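Local coordinates for scarecrow-like protein 3 (Arabidopsis thaliana, PDB 6KPB) that probably acts as a transcription factor in plant development and binds IDD zinc finger proteins such as JACKDAW, at residues A[58-66]-A[360-368]; A[206-216]-A[227-235]. All blocks are in the same frame, centred on the assembly; numbering follows the deposited sequence.

Contact 1 (A[58-66]-A[360-368]); sequences HLLLTCANH and LMERLLESL
The carbonyl oxygen OD1 of the N65 amide has the M361 methyl CE 3.5 Å away, the two side chains crossing at about a right angle. On the other helix R363, which does not touch helix 49-69, has L360 CA over one guanidinium face, offset to the rim, and a salt bridge to E408.

The rest of the interface is aliphatic apart from the M361 thioether. M361 starts with CG anti to its backbone N (chi1 -170°), then bends at chi2 and chi3, which folds the thioether back so that CE also reaches A64 CB at 3.7 Å. The nearest CA atoms across the pair are those of A64 and M361, 6.9 Å apart. L364 presses CD2 onto A64 CB at 3.6 Å, while L360 CD1 touches the same methyl. Farther along, L61 spreads its two methyls, CD2 to L365 CD2 at 4.0 Å and CD1 beside L368 CD1. L60 CD1 meets L368 CD2 at 3.9 Å, a contact between two buried leucines. F100 and I405, from helices 92-109 and 387-406, also pack on L364.

With axes 10.5 Å apart at 165°, this is a nearly antiparallel pair within a helical bundle, consistent with the helical cap of GRAS domains.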
# COMPACT_ATOMS: atom_id res chain seq x y z
N HIS A 58 24.70 16.34 -7.14
CA HIS A 58 24.72 17.69 -6.60
C HIS A 58 23.40 18.04 -5.93
O HIS A 58 23.38 18.59 -4.82
CB HIS A 58 25.05 18.69 -7.71
CG HIS A 58 25.15 20.11 -7.25
ND1 HIS A 58 26.17 20.56 -6.45
CD2 HIS A 58 24.35 21.18 -7.48
CE1 HIS A 58 26.00 21.85 -6.20
NE2 HIS A 58 24.90 22.25 -6.82
N LEU A 59 22.28 17.72 -6.57
CA LEU A 59 20.97 17.98 -5.97
C LEU A 59 20.83 17.27 -4.63
O LEU A 59 20.30 17.85 -3.67
CB LEU A 59 19.86 17.54 -6.92
CG LEU A 59 19.23 18.56 -7.88
CD1 LEU A 59 18.93 17.92 -9.22
CD2 LEU A 59 17.96 19.14 -7.28
N LEU A 60 21.29 16.02 -4.54
CA LEU A 60 21.15 15.27 -3.30
C LEU A 60 21.92 15.94 -2.16
O LEU A 60 21.38 16.16 -1.07
CB LEU A 60 21.61 13.83 -3.49
CG LEU A 60 20.72 12.95 -4.37
CD1 LEU A 60 21.35 11.58 -4.61
CD2 LEU A 60 19.33 12.80 -3.75
N LEU A 61 23.19 16.27 -2.40
CA LEU A 61 23.98 16.95 -1.38
C LEU A 61 23.42 18.34 -1.09
O LEU A 61 23.36 18.75 0.08
CB LEU A 61 25.44 17.03 -1.81
CG LEU A 61 26.34 15.82 -1.56
CD1 LEU A 61 26.08 14.71 -2.57
CD2 LEU A 61 27.80 16.24 -1.58
N THR A 62 23.02 19.07 -2.13
CA THR A 62 22.47 20.41 -1.93
C THR A 62 21.19 20.36 -1.11
O THR A 62 21.06 21.06 -0.10
CB THR A 62 22.20 21.07 -3.28
OG1 THR A 62 23.31 20.84 -4.17
CG2 THR A 62 22.01 22.57 -3.11
N CYS A 63 20.24 19.52 -1.52
CA CYS A 63 18.99 19.38 -0.77
C CYS A 63 19.26 19.01 0.68
O CYS A 63 18.65 19.58 1.59
CB CYS A 63 18.10 18.33 -1.44
SG CYS A 63 16.61 17.93 -0.51
N ALA A 64 20.18 18.07 0.91
CA ALA A 64 20.49 17.65 2.28
C ALA A 64 20.99 18.82 3.12
O ALA A 64 20.67 18.92 4.31
CB ALA A 64 21.51 16.52 2.26
N ASN A 65 21.78 19.71 2.51
CA ASN A 65 22.20 20.91 3.23
C ASN A 65 21.01 21.80 3.57
O ASN A 65 20.91 22.30 4.69
CB ASN A 65 23.23 21.68 2.40
CG ASN A 65 24.65 21.23 2.67
OD1 ASN A 65 24.98 20.82 3.78
ND2 ASN A 65 25.50 21.32 1.65
N HIS A 66 20.10 21.98 2.62
CA HIS A 66 18.88 22.74 2.90
C HIS A 66 18.03 22.04 3.96
O HIS A 66 17.37 22.71 4.76
CB HIS A 66 18.07 22.93 1.62
CG HIS A 66 18.73 23.83 0.62
ND1 HIS A 66 18.36 23.89 -0.70
CD2 HIS A 66 19.75 24.72 0.76
CE1 HIS A 66 19.11 24.77 -1.34
NE2 HIS A 66 19.96 25.29 -0.47
N LEU A 360 23.64 13.86 9.23
CA LEU A 360 22.96 13.42 8.02
C LEU A 360 23.91 13.36 6.83
O LEU A 360 23.90 12.40 6.06
CB LEU A 360 21.78 14.36 7.72
CG LEU A 360 20.66 13.94 6.77
CD1 LEU A 360 21.06 14.03 5.30
CD2 LEU A 360 20.18 12.53 7.11
N MET A 361 24.75 14.39 6.68
CA MET A 361 25.66 14.45 5.53
C MET A 361 26.66 13.30 5.56
O MET A 361 27.04 12.77 4.50
CB MET A 361 26.38 15.79 5.51
CG MET A 361 27.16 16.05 4.23
SD MET A 361 26.09 16.07 2.77
CE MET A 361 24.95 17.38 3.21
N GLU A 362 27.11 12.91 6.75
CA GLU A 362 28.00 11.76 6.88
C GLU A 362 27.35 10.51 6.31
O GLU A 362 27.90 9.86 5.41
CB GLU A 362 28.36 11.54 8.35
CG GLU A 362 29.39 12.51 8.91
CD GLU A 362 29.58 12.34 10.40
OE1 GLU A 362 28.61 11.93 11.08
OE2 GLU A 362 30.69 12.60 10.90
N ARG A 363 26.17 10.15 6.83
CA ARG A 363 25.50 8.93 6.39
C ARG A 363 25.09 9.01 4.92
O ARG A 363 25.11 7.99 4.23
CB ARG A 363 24.29 8.66 7.27
CG ARG A 363 24.61 8.68 8.76
CD ARG A 363 23.52 8.02 9.58
NE ARG A 363 22.23 8.68 9.43
CZ ARG A 363 21.87 9.78 10.08
NH1 ARG A 363 22.72 10.36 10.93
NH2 ARG A 363 20.67 10.31 9.89
N LEU A 364 24.74 10.20 4.44
CA LEU A 364 24.36 10.34 3.04
C LEU A 364 25.54 10.08 2.12
O LEU A 364 25.40 9.42 1.08
CB LEU A 364 23.77 11.72 2.78
CG LEU A 364 23.45 12.03 1.32
CD1 LEU A 364 22.46 11.02 0.77
CD2 LEU A 364 22.93 13.44 1.16
N LEU A 365 26.72 10.60 2.47
CA LEU A 365 27.89 10.43 1.62
C LEU A 365 28.28 8.96 1.49
O LEU A 365 28.47 8.45 0.38
CB LEU A 365 29.07 11.24 2.16
CG LEU A 365 29.03 12.74 1.85
CD1 LEU A 365 30.25 13.44 2.42
CD2 LEU A 365 28.93 12.97 0.35
N GLU A 366 28.38 8.25 2.62
CA GLU A 366 28.81 6.86 2.58
C GLU A 366 27.74 5.96 1.96
O GLU A 366 28.05 5.11 1.12
CB GLU A 366 29.17 6.38 3.99
CG GLU A 366 30.59 6.73 4.40
CD GLU A 366 31.62 6.18 3.44
OE1 GLU A 366 31.70 4.94 3.30
OE2 GLU A 366 32.34 6.98 2.81
N SER A 367 26.48 6.14 2.37
CA SER A 367 25.42 5.29 1.84
C SER A 367 25.25 5.46 0.33
O SER A 367 24.87 4.51 -0.36
CB SER A 367 24.10 5.58 2.55
OG SER A 367 23.71 6.93 2.39
N LEU A 368 25.52 6.66 -0.19
CA LEU A 368 25.49 6.86 -1.63
C LEU A 368 26.49 5.96 -2.33
O LEU A 368 26.19 5.36 -3.37
CB LEU A 368 25.75 8.32 -1.98
CG LEU A 368 24.54 9.26 -2.02
CD1 LEU A 368 24.97 10.69 -2.31
CD2 LEU A 368 23.53 8.78 -3.05

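Contact 2 (A[206-216]-A[227-235]); sequences KEVLEQMAHRL and FQFNPVVSR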
# COMPACT_ATOMS: atom_id res chain seq x y z
N LYS A 206 4.54 -15.67 11.97
CA LYS A 206 4.29 -17.10 12.09
C LYS A 206 4.45 -17.81 10.75
O LYS A 206 5.06 -18.88 10.68
CB LYS A 206 2.89 -17.36 12.65
CG LYS A 206 2.89 -17.87 14.09
CD LYS A 206 1.87 -18.98 14.27
CE LYS A 206 2.51 -20.35 14.11
NZ LYS A 206 3.16 -20.81 15.37
N GLU A 207 3.91 -17.22 9.68
CA GLU A 207 3.94 -17.87 8.37
C GLU A 207 5.36 -18.18 7.92
O GLU A 207 5.59 -19.20 7.26
CB GLU A 207 3.24 -16.99 7.33
CG GLU A 207 1.81 -16.62 7.68
CD GLU A 207 1.71 -15.36 8.52
OE1 GLU A 207 0.68 -14.67 8.44
OE2 GLU A 207 2.67 -15.05 9.26
N VAL A 208 6.32 -17.32 8.27
CA VAL A 208 7.71 -17.59 7.93
C VAL A 208 8.23 -18.80 8.71
O VAL A 208 8.95 -19.65 8.16
CB VAL A 208 8.57 -16.34 8.19
CG1 VAL A 208 10.02 -16.60 7.83
CG2 VAL A 208 8.03 -15.16 7.41
N LEU A 209 7.85 -18.91 9.98
CA LEU A 209 8.29 -20.04 10.79
C LEU A 209 7.57 -21.32 10.40
O LEU A 209 8.15 -22.41 10.50
CB LEU A 209 8.09 -19.73 12.27
CG LEU A 209 8.93 -18.58 12.82
CD1 LEU A 209 8.34 -18.05 14.12
CD2 LEU A 209 10.37 -19.02 13.03
N GLU A 210 6.32 -21.22 9.96
CA GLU A 210 5.59 -22.41 9.52
C GLU A 210 6.22 -23.02 8.28
O GLU A 210 6.36 -24.25 8.18
CB GLU A 210 4.13 -22.06 9.26
CG GLU A 210 3.37 -21.55 10.46
CD GLU A 210 1.92 -21.22 10.14
OE1 GLU A 210 1.10 -21.16 11.08
OE2 GLU A 210 1.61 -21.04 8.95
N GLN A 211 6.62 -22.19 7.31
CA GLN A 211 7.23 -22.71 6.09
C GLN A 211 8.60 -23.32 6.38
O GLN A 211 8.92 -24.40 5.86
CB GLN A 211 7.35 -21.60 5.05
CG GLN A 211 6.02 -21.07 4.55
CD GLN A 211 6.17 -20.09 3.41
OE1 GLN A 211 5.23 -19.39 3.05
NE2 GLN A 211 7.36 -20.05 2.82
N MET A 212 9.41 -22.66 7.21
CA MET A 212 10.71 -23.22 7.55
C MET A 212 10.55 -24.53 8.31
O MET A 212 11.21 -25.53 7.98
CB MET A 212 11.52 -22.22 8.38
CG MET A 212 12.73 -22.85 9.05
SD MET A 212 13.90 -21.65 9.70
CE MET A 212 14.28 -20.72 8.22
N ALA A 213 9.68 -24.55 9.32
CA ALA A 213 9.46 -25.77 10.09
C ALA A 213 9.02 -26.91 9.20
O ALA A 213 9.54 -28.03 9.30
CB ALA A 213 8.42 -25.51 11.18
N HIS A 214 8.06 -26.65 8.30
CA HIS A 214 7.59 -27.70 7.40
C HIS A 214 8.71 -28.21 6.51
O HIS A 214 8.84 -29.43 6.31
CB HIS A 214 6.43 -27.17 6.55
CG HIS A 214 5.97 -28.13 5.50
ND1 HIS A 214 6.46 -28.12 4.21
CD2 HIS A 214 5.06 -29.13 5.54
CE1 HIS A 214 5.88 -29.07 3.51
NE2 HIS A 214 5.02 -29.70 4.29
N ARG A 215 9.52 -27.31 5.97
CA ARG A 215 10.57 -27.73 5.04
C ARG A 215 11.69 -28.47 5.77
O ARG A 215 12.24 -29.43 5.25
CB ARG A 215 11.14 -26.53 4.29
CG ARG A 215 11.86 -26.89 3.00
CD ARG A 215 11.25 -26.15 1.81
NE ARG A 215 12.22 -25.96 0.74
CZ ARG A 215 12.92 -24.85 0.55
NH1 ARG A 215 12.77 -23.82 1.37
NH2 ARG A 215 13.78 -24.77 -0.46
N LEU A 216 12.03 -28.02 6.98
CA LEU A 216 13.12 -28.66 7.72
C LEU A 216 12.72 -30.04 8.22
O LEU A 216 13.50 -31.00 8.12
CB LEU A 216 13.56 -27.77 8.88
CG LEU A 216 14.20 -26.43 8.49
CD1 LEU A 216 14.81 -25.75 9.71
CD2 LEU A 216 15.23 -26.61 7.39
N PHE A 227 15.61 -34.83 14.70
CA PHE A 227 15.63 -33.38 14.54
C PHE A 227 14.42 -32.77 15.23
O PHE A 227 13.32 -33.33 15.20
CB PHE A 227 15.65 -33.01 13.05
CG PHE A 227 15.32 -31.57 12.77
CD1 PHE A 227 16.26 -30.57 13.00
CD2 PHE A 227 14.09 -31.22 12.25
CE1 PHE A 227 15.96 -29.25 12.74
CE2 PHE A 227 13.79 -29.90 11.98
CZ PHE A 227 14.72 -28.91 12.22
N GLN A 228 14.63 -31.61 15.85
CA GLN A 228 13.56 -30.88 16.52
C GLN A 228 13.67 -29.41 16.15
O GLN A 228 14.77 -28.84 16.18
CB GLN A 228 13.63 -31.06 18.04
CG GLN A 228 12.45 -30.46 18.79
CD GLN A 228 12.44 -30.84 20.25
OE1 GLN A 228 13.34 -31.54 20.73
NE2 GLN A 228 11.42 -30.39 20.98
N PHE A 229 12.54 -28.81 15.79
CA PHE A 229 12.46 -27.39 15.49
C PHE A 229 11.39 -26.77 16.38
O PHE A 229 10.22 -27.15 16.29
CB PHE A 229 12.14 -27.15 14.01
CG PHE A 229 11.99 -25.70 13.65
CD1 PHE A 229 10.76 -25.07 13.74
CD2 PHE A 229 13.08 -24.96 13.21
CE1 PHE A 229 10.61 -23.74 13.40
CE2 PHE A 229 12.94 -23.63 12.87
CZ PHE A 229 11.70 -23.02 12.97
N ASN A 230 11.80 -25.83 17.23
CA ASN A 230 10.85 -25.09 18.04
C ASN A 230 10.85 -23.63 17.59
O ASN A 230 11.89 -22.96 17.68
CB ASN A 230 11.18 -25.20 19.53
CG ASN A 230 12.61 -24.78 19.86
OD1 ASN A 230 13.50 -24.85 19.01
ND2 ASN A 230 12.83 -24.35 21.09
N PRO A 231 9.74 -23.13 17.08
CA PRO A 231 9.69 -21.72 16.67
C PRO A 231 9.54 -20.80 17.87
O PRO A 231 9.00 -21.16 18.91
CB PRO A 231 8.44 -21.66 15.77
CG PRO A 231 7.56 -22.73 16.33
CD PRO A 231 8.47 -23.83 16.80
N VAL A 232 10.04 -19.58 17.70
CA VAL A 232 9.92 -18.52 18.69
C VAL A 232 9.41 -17.28 17.97
O VAL A 232 10.16 -16.65 17.21
CB VAL A 232 11.24 -18.23 19.42
CG1 VAL A 232 11.09 -17.03 20.33
CG2 VAL A 232 11.70 -19.46 20.21
N VAL A 233 8.15 -16.94 18.20
CA VAL A 233 7.53 -15.77 17.58
C VAL A 233 7.83 -14.57 18.47
O VAL A 233 7.26 -14.43 19.56
CB VAL A 233 6.02 -15.96 17.40
CG1 VAL A 233 5.39 -14.68 16.86
CG2 VAL A 233 5.74 -17.13 16.47
N SER A 234 8.72 -13.70 18.00
CA SER A 234 9.11 -12.52 18.77
C SER A 234 9.93 -11.59 17.89
O SER A 234 10.66 -12.04 17.00
CB SER A 234 9.91 -12.90 20.02
OG SER A 234 10.58 -11.76 20.55
N ARG A 235 9.81 -10.29 18.14
CA ARG A 235 10.80 -9.34 17.67
C ARG A 235 12.08 -9.50 18.49
O ARG A 235 12.05 -9.97 19.63
CB ARG A 235 10.27 -7.91 17.77
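Apolar side chains pack helix 206-216 onto strand 227-233, the last helix-strand step of the beta-alpha-beta unit that begins with strand 196-203. The helix runs back over the strand at 169°, with the axes 9.0 Å apart.

F229 is the centre. A chi1 of 178° places CG opposite the backbone N and carries the F229 ring up to the helix, where CA of A213 lies over one face and A213 CB approaches F229 CD1 to 3.5 Å. M212 SD makes a Met-aromatic contact, 5.0 Å from the centroid of the F229 ring and 63° off its normal, hence oblique. L216 bridges both rings: its CB lies 3.7 Å from F227 CZ, and its CD1 reaches F229 CD2 and F227 CZ. Near the start of the helix L209 CD1 touches V233 CG2 at 3.6 Å and also P231 CB. K206 crosses V233 at about a right angle and lays its CG 3.8 Å from V233 CG2.

Backbone hydrogen bonds of Q228, N230 and V232 join the strand to strand 196-203. Helix and strand share no hydrogen bonds or salt bridges, so their contact probably rests on van der Waals packing and partial burial of aliphatic, aromatic and thioether groups.

In the fold
Contact 1 and contact 2 lie on opposite sides of the chain's centre, their centres 41 Å apart and their nearest atoms about 22 Å apart, without touching. Along the chain the order is 58-66, 206-216, 227-235, 360-368, which places contact 2 wholly between the two halves of contact 1. Contact 2 joins neighbouring elements at the sheet, whereas contact 1 brings helix 49-69 against helix 360-381 across 293 intervening residues. The chain thus leaves the helical part, builds parallel strands including 196-203 and 227-233, and returns to the helices before later strands, 431-434 to 472-482, rejoin the sheet. This is consistent with a Rossmann-like core and a helical cap drawing on segments before and after the core's parallel strands.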